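Interleukin 22 (Danio rerio, PDB 4O6K) is a helical cytokine of the IL-10 family that probably signals in immune defence by binding a class II cytokine receptor. Local coordinates at residues 2-13 with 134-143. Numbering follows the deposited sequence.
Sequences ARPTPLDSSATW and YHYLFESCTP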
ATOM      1  N   ALA A   2       4.274 -12.973  -7.727  1.00 40.17           N
ATOM      2  CA  ALA A   2       3.876 -12.889  -6.323  1.00 38.20           C
ATOM      3  C   ALA A   2       2.900 -14.033  -6.117  1.00 37.59           C
ATOM      4  O   ALA A   2       2.656 -14.779  -7.056  1.00 39.30           O
ATOM      5  CB  ALA A   2       3.243 -11.557  -5.999  1.00 33.85           C
ATOM      6  N   ARG A   3       2.343 -14.178  -4.915  0.50 36.35           N
ATOM      7  CA  ARG A   3       1.335 -15.218  -4.708  0.50 36.03           C
ATOM      8  C   ARG A   3      -0.070 -14.708  -5.090  0.50 33.94           C
ATOM      9  O   ARG A   3      -0.751 -15.371  -5.873  0.50 33.32           O
ATOM     10  CB  ARG A   3       1.356 -15.789  -3.269  0.50 36.75           C
ATOM     11  CG  ARG A   3       1.839 -14.879  -2.147  0.50 35.98           C
ATOM     12  CD  ARG A   3       2.066 -15.656  -0.853  0.50 37.39           C
ATOM     13  NE  ARG A   3       3.406 -16.232  -0.781  0.50 36.66           N
ATOM     14  CZ  ARG A   3       4.339 -15.854   0.087  0.50 35.75           C
ATOM     15  NH1 ARG A   3       4.079 -14.901   0.973  0.50 31.94           N
ATOM     16  NH2 ARG A   3       5.532 -16.434   0.075  0.50 36.24           N
ATOM     17  N   PRO A   4      -0.524 -13.555  -4.542  1.00 32.23           N
ATOM     18  CA  PRO A   4      -1.867 -13.151  -4.960  1.00 29.34           C
ATOM     19  C   PRO A   4      -1.852 -12.723  -6.419  1.00 28.16           C
ATOM     20  O   PRO A   4      -1.121 -11.801  -6.779  1.00 25.25           O
ATOM     21  CB  PRO A   4      -2.188 -11.959  -4.049  1.00 27.19           C
ATOM     22  CG  PRO A   4      -1.196 -12.030  -2.942  1.00 28.02           C
ATOM     23  CD  PRO A   4       0.032 -12.563  -3.604  1.00 32.90           C
ATOM     24  N   THR A   5      -2.650 -13.392  -7.240  1.00 27.69           N
ATOM     25  CA  THR A   5      -2.634 -13.199  -8.688  1.00 26.44           C
ATOM     26  C   THR A   5      -2.819 -11.754  -9.209  1.00 21.68           C
ATOM     27  O   THR A   5      -2.286 -11.429 -10.270  1.00 24.21           O
ATOM     28  CB  THR A   5      -3.686 -14.108  -9.346  1.00 27.73           C
ATOM     29  OG1 THR A   5      -4.998 -13.735  -8.911  1.00 26.60           O
ATOM     30  CG2 THR A   5      -3.424 -15.551  -8.951  1.00 25.19           C
ATOM     31  N   PRO A   6      -3.572 -10.889  -8.492  1.00 21.73           N
ATOM     32  CA  PRO A   6      -3.644  -9.514  -9.009  1.00 24.29           C
ATOM     33  C   PRO A   6      -2.298  -8.790  -9.036  1.00 23.49           C
ATOM     34  O   PRO A   6      -2.143  -7.819  -9.777  1.00 22.31           O
ATOM     35  CB  PRO A   6      -4.600  -8.823  -8.031  1.00 23.86           C
ATOM     36  CG  PRO A   6      -5.446  -9.914  -7.512  1.00 23.68           C
ATOM     37  CD  PRO A   6      -4.533 -11.090  -7.389  1.00 24.48           C
ATOM     38  N   LEU A   7      -1.337  -9.256  -8.244  1.00 22.22           N
ATOM     39  CA  LEU A   7       0.005  -8.684  -8.258  1.00 21.63           C
ATOM     40  C   LEU A   7       0.710  -8.991  -9.577  1.00 20.71           C
ATOM     41  O   LEU A   7       1.729  -8.382  -9.905  1.00 18.16           O
ATOM     42  CB  LEU A   7       0.821  -9.203  -7.072  1.00 22.28           C
ATOM     43  CG  LEU A   7       0.606  -8.456  -5.752  1.00 21.15           C
ATOM     44  CD1 LEU A   7       1.065  -9.267  -4.558  1.00 20.87           C
ATOM     45  CD2 LEU A   7       1.358  -7.141  -5.789  1.00 18.19           C
ATOM     46  N   ASP A   8       0.162  -9.941 -10.328  1.00 20.44           N
ATOM     47  CA  ASP A   8       0.693 -10.279 -11.642  1.00 21.75           C
ATOM     48  C   ASP A   8      -0.166  -9.680 -12.756  1.00 21.69           C
ATOM     49  O   ASP A   8       0.028  -9.986 -13.931  1.00 24.95           O
ATOM     50  CB  ASP A   8       0.802 -11.796 -11.811  1.00 25.53           C
ATOM     51  CG  ASP A   8       1.984 -12.380 -11.059  1.00 32.38           C
ATOM     52  OD1 ASP A   8       3.070 -11.764 -11.094  1.00 34.25           O
ATOM     53  OD2 ASP A   8       1.832 -13.452 -10.436  1.00 37.20           O
ATOM     54  N   SER A   9      -1.112  -8.827 -12.380  1.00 20.63           N
ATOM     55  CA  SER A   9      -1.978  -8.160 -13.348  1.00 23.34           C
ATOM     56  C   SER A   9      -1.424  -6.789 -13.732  1.00 19.29           C
ATOM     57  O   SER A   9      -1.400  -5.871 -12.913  1.00 15.75           O
ATOM     58  CB  SER A   9      -3.398  -8.014 -12.802  1.00 21.60           C
ATOM     59  OG  SER A   9      -4.170  -7.168 -13.636  1.00 20.22           O
ATOM     60  N   SER A  10      -0.979  -6.659 -14.979  1.00 14.75           N
ATOM     61  CA  SER A  10      -0.417  -5.404 -15.471  1.00 18.13           C
ATOM     62  C   SER A  10      -1.444  -4.274 -15.452  1.00 15.61           C
ATOM     63  O   SER A  10      -1.083  -3.103 -15.348  1.00 16.26           O
ATOM     64  CB  SER A  10       0.135  -5.583 -16.887  1.00 18.29           C
ATOM     65  OG  SER A  10      -0.890  -5.950 -17.792  1.00 26.58           O
ATOM     66  N   ALA A  11      -2.721  -4.633 -15.561  1.00 14.43           N
ATOM     67  CA  ALA A  11      -3.807  -3.660 -15.477  1.00 17.60           C
ATOM     68  C   ALA A  11      -3.807  -2.923 -14.140  1.00 15.78           C
ATOM     69  O   ALA A  11      -4.033  -1.714 -14.089  1.00 12.63           O
ATOM     70  CB  ALA A  11      -5.147  -4.345 -15.702  1.00 15.14           C
ATOM     71  N   THR A  12      -3.557  -3.656 -13.058  1.00 15.54           N
ATOM     72  CA  THR A  12      -3.493  -3.058 -11.729  1.00 18.65           C
ATOM     73  C   THR A  12      -2.295  -2.127 -11.596  1.00 13.01           C
ATOM     74  O   THR A  12      -2.408  -1.033 -11.044  1.00 16.12           O
ATOM     75  CB  THR A  12      -3.414  -4.126 -10.621  1.00 16.04           C
ATOM     76  OG1 THR A  12      -2.241  -4.927 -10.808  1.00 17.91           O
ATOM     77  CG2 THR A  12      -4.639  -5.015 -10.652  1.00 16.45           C
ATOM     78  N   TRP A  13      -1.149  -2.575 -12.101  1.00 15.23           N
ATOM     79  CA  TRP A  13       0.067  -1.768 -12.103  1.00 15.94           C
ATOM     80  C   TRP A  13      -0.149  -0.431 -12.807  1.00 13.51           C
ATOM     81  O   TRP A  13       0.242   0.619 -12.296  1.00 12.62           O
ATOM     82  CB  TRP A  13       1.212  -2.526 -12.778  1.00 12.92           C
ATOM     83  CG  TRP A  13       1.806  -3.615 -11.931  1.00 16.71           C
ATOM     84  CD1 TRP A  13       1.528  -4.950 -12.001  1.00 15.55           C
ATOM     85  CD2 TRP A  13       2.772  -3.460 -10.885  1.00 13.64           C
ATOM     86  NE1 TRP A  13       2.267  -5.635 -11.068  1.00 16.99           N
ATOM     87  CE2 TRP A  13       3.037  -4.745 -10.369  1.00 16.42           C
ATOM     88  CE3 TRP A  13       3.441  -2.361 -10.336  1.00 13.74           C
ATOM     89  CZ2 TRP A  13       3.942  -4.960  -9.330  1.00 16.52           C
ATOM     90  CZ3 TRP A  13       4.339  -2.578  -9.305  1.00 14.53           C
ATOM     91  CH2 TRP A  13       4.581  -3.867  -8.813  1.00 14.32           C
ATOM     92  N   TYR A 134       2.886  -1.755  -3.531  1.00 12.54           N
ATOM     93  CA  TYR A 134       2.579  -2.882  -4.405  1.00 13.53           C
ATOM     94  C   TYR A 134       3.856  -3.598  -4.827  1.00 11.28           C
ATOM     95  O   TYR A 134       3.898  -4.825  -4.919  1.00 14.31           O
ATOM     96  CB  TYR A 134       1.820  -2.394  -5.638  1.00 11.53           C
ATOM     97  CG  TYR A 134       0.826  -3.379  -6.205  1.00 12.32           C
ATOM     98  CD1 TYR A 134      -0.288  -3.768  -5.476  1.00 14.53           C
ATOM     99  CD2 TYR A 134       0.984  -3.894  -7.487  1.00 15.14           C
ATOM    100  CE1 TYR A 134      -1.206  -4.658  -5.998  1.00 17.92           C
ATOM    101  CE2 TYR A 134       0.068  -4.781  -8.018  1.00 17.00           C
ATOM    102  CZ  TYR A 134      -1.025  -5.160  -7.266  1.00 20.42           C
ATOM    103  OH  TYR A 134      -1.942  -6.045  -7.784  1.00 25.33           O
ATOM    104  N   HIS A 135       4.893  -2.808  -5.080  1.00  9.75           N
ATOM    105  CA  HIS A 135       6.213  -3.319  -5.425  1.00 12.75           C
ATOM    106  C   HIS A 135       6.828  -4.115  -4.275  1.00 13.72           C
ATOM    107  O   HIS A 135       7.436  -5.165  -4.492  1.00 15.21           O
ATOM    108  CB  HIS A 135       7.122  -2.152  -5.822  1.00 12.70           C
ATOM    109  CG  HIS A 135       8.576  -2.392  -5.558  1.00 14.93           C
ATOM    110  ND1 HIS A 135       9.266  -3.465  -6.077  1.00 13.56           N
ATOM    111  CD2 HIS A 135       9.472  -1.686  -4.829  1.00 11.22           C
ATOM    112  CE1 HIS A 135      10.523  -3.413  -5.676  1.00 16.77           C
ATOM    113  NE2 HIS A 135      10.675  -2.342  -4.917  1.00 13.77           N
ATOM    114  N   TYR A 136       6.668  -3.608  -3.057  1.00 13.96           N
ATOM    115  CA  TYR A 136       7.142  -4.301  -1.863  1.00 12.50           C
ATOM    116  C   TYR A 136       6.462  -5.658  -1.718  1.00 14.99           C
ATOM    117  O   TYR A 136       7.113  -6.669  -1.451  1.00 12.62           O
ATOM    118  CB  TYR A 136       6.900  -3.452  -0.614  1.00 13.56           C
ATOM    119  CG  TYR A 136       7.778  -2.222  -0.527  1.00 15.14           C
ATOM    120  CD1 TYR A 136       8.820  -2.022  -1.426  1.00 11.45           C
ATOM    121  CD2 TYR A 136       7.566  -1.264   0.454  1.00 12.06           C
ATOM    122  CE1 TYR A 136       9.623  -0.901  -1.349  1.00 12.70           C
ATOM    123  CE2 TYR A 136       8.364  -0.140   0.538  1.00 13.62           C
ATOM    124  CZ  TYR A 136       9.391   0.036  -0.365  1.00 14.60           C
ATOM    125  OH  TYR A 136      10.187   1.154  -0.285  1.00 12.96           O
ATOM    126  N   LEU A 137       5.145  -5.662  -1.892  1.00 12.54           N
ATOM    127  CA  LEU A 137       4.355  -6.885  -1.843  1.00 12.88           C
ATOM    128  C   LEU A 137       4.777  -7.858  -2.938  1.00 15.63           C
ATOM    129  O   LEU A 137       4.956  -9.046  -2.685  1.00 15.15           O
ATOM    130  CB  LEU A 137       2.866  -6.561  -1.968  1.00 12.05           C
ATOM    131  CG  LEU A 137       2.278  -5.781  -0.793  1.00 11.45           C
ATOM    132  CD1 LEU A 137       0.920  -5.205  -1.153  1.00 10.63           C
ATOM    133  CD2 LEU A 137       2.177  -6.675   0.432  1.00 12.87           C
ATOM    134  N   PHE A 138       4.926  -7.343  -4.154  1.00 14.81           N
ATOM    135  CA  PHE A 138       5.330  -8.155  -5.298  1.00 16.98           C
ATOM    136  C   PHE A 138       6.608  -8.942  -5.014  1.00 18.96           C
ATOM    137  O   PHE A 138       6.677 -10.138  -5.277  1.00 21.00           O
ATOM    138  CB  PHE A 138       5.525  -7.270  -6.534  1.00 16.92           C
ATOM    139  CG  PHE A 138       5.779  -8.035  -7.807  1.00 20.62           C
ATOM    140  CD1 PHE A 138       7.059  -8.449  -8.144  1.00 18.23           C
ATOM    141  CD2 PHE A 138       4.738  -8.333  -8.670  1.00 19.07           C
ATOM    142  CE1 PHE A 138       7.295  -9.145  -9.313  1.00 20.59           C
ATOM    143  CE2 PHE A 138       4.969  -9.030  -9.840  1.00 20.23           C
ATOM    144  CZ  PHE A 138       6.249  -9.436 -10.162  1.00 25.24           C
ATOM    145  N   GLU A 139       7.614  -8.265  -4.473  1.00 13.40           N
ATOM    146  CA  GLU A 139       8.911  -8.893  -4.247  1.00 16.91           C
ATOM    147  C   GLU A 139       8.951  -9.762  -2.990  1.00 18.94           C
ATOM    148  O   GLU A 139       9.514 -10.855  -3.007  1.00 18.19           O
ATOM    149  CB  GLU A 139      10.008  -7.827  -4.186  1.00 17.80           C
ATOM    150  CG  GLU A 139      10.128  -7.030  -5.473  1.00 21.47           C
ATOM    151  CD  GLU A 139      11.519  -6.478  -5.700  1.00 21.66           C
ATOM    152  OE1 GLU A 139      12.371  -6.606  -4.796  1.00 25.60           O
ATOM    153  OE2 GLU A 139      11.762  -5.923  -6.793  1.00 14.09           O
ATOM    154  N   SER A 140       8.349  -9.285  -1.906  1.00 17.33           N
ATOM    155  CA  SER A 140       8.430  -9.987  -0.629  1.00 18.38           C
ATOM    156  C   SER A 140       7.462 -11.166  -0.524  1.00 22.76           C
ATOM    157  O   SER A 140       7.718 -12.118   0.218  1.00 21.11           O
ATOM    158  CB  SER A 140       8.175  -9.015   0.523  1.00 16.54           C
ATOM    159  OG  SER A 140       6.844  -8.529   0.510  1.00 17.95           O
ATOM    160  N   CYS A 141       6.361 -11.106  -1.269  1.00 18.43           N
ATOM    161  CA  CYS A 141       5.363 -12.171  -1.238  1.00 23.29           C
ATOM    162  C   CYS A 141       5.558 -13.239  -2.322  1.00 28.01           C
ATOM    163  O   CYS A 141       4.600 -13.866  -2.719  1.00 30.41           O
ATOM    164  CB  CYS A 141       3.941 -11.605  -1.346  1.00 21.23           C
ATOM    165  SG  CYS A 141       3.551 -10.379  -0.085  1.00 17.30           S
ATOM    166  N   THR A 142       6.773 -13.440  -2.821  1.00 34.55           N
ATOM    167  CA  THR A 142       7.017 -14.557  -3.737  1.00 36.07           C
ATOM    168  C   THR A 142       7.404 -15.797  -2.937  1.00 35.21           C
ATOM    169  O   THR A 142       8.325 -15.739  -2.130  1.00 42.20           O
ATOM    170  CB  THR A 142       8.144 -14.264  -4.790  1.00 37.79           C
ATOM    171  OG1 THR A 142       9.379 -13.942  -4.134  1.00 46.19           O
ATOM    172  CG2 THR A 142       7.780 -13.142  -5.659  1.00 41.63           C
ATOM    173  N   PRO A 143       6.692 -16.925  -3.154  1.00 37.12           N
ATOM    174  CA  PRO A 143       7.002 -18.213  -2.506  1.00 47.04           C
ATOM    175  C   PRO A 143       8.474 -18.622  -2.651  1.00 46.76           C
ATOM    176  O   PRO A 143       9.191 -18.055  -3.473  1.00 49.05           O
ATOM    177  CB  PRO A 143       6.100 -19.210  -3.245  1.00 42.52           C
ATOM    178  CG  PRO A 143       5.019 -18.406  -3.871  1.00 42.35           C
ATOM    179  CD  PRO A 143       5.569 -17.025  -4.103  1.00 39.51           C
TER
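Leu7 and Trp13 pack against Tyr134 on two sides. Leu7 CD2 sits over the middle of one face of the tyrosine ring, 3.4 Å from the ring centroid, a CH-pi contact almost on the normal. The edge of that ring at Tyr134 CD2 points at the face of Trp13, a T-shaped pair with planes at 77°. At the end of the ring, Tyr134 OH donates to Pro6 O over 2.7 Å, approaching from above the carbonyl plane, while Ser9 N reaches the same oxygen from the opposite face. The indole in turn directs its own edge at the face of Phe138, offset, with Trp13 CZ2 3.5 Å from Phe138 CD2. With CG beside the backbone N (chi1 -75°), Trp13 also brings NE1 within 3.0 Å of Leu7 O, a bond that ties helix 10-24 to the preceding 3-10 turn. This aromatic cluster joins the two ends of the chain in the all-helical bundle of an IL-10-family cytokine, with Leu83 of helix 76-93 also touching Tyr134. Were Trp13 cut back to an alanine, the Tyr134 edge would probably lose the aromatic face it meets and Leu7 O its indole donor. Toward the termini the contact opens to solvent: Ala2 and Arg3 are partly exposed, Pro143 is exposed, and Arg3 N makes a weak bond to Cys141 O (3.2 Å); Cys141 itself is anchored by a disulfide to Cys48.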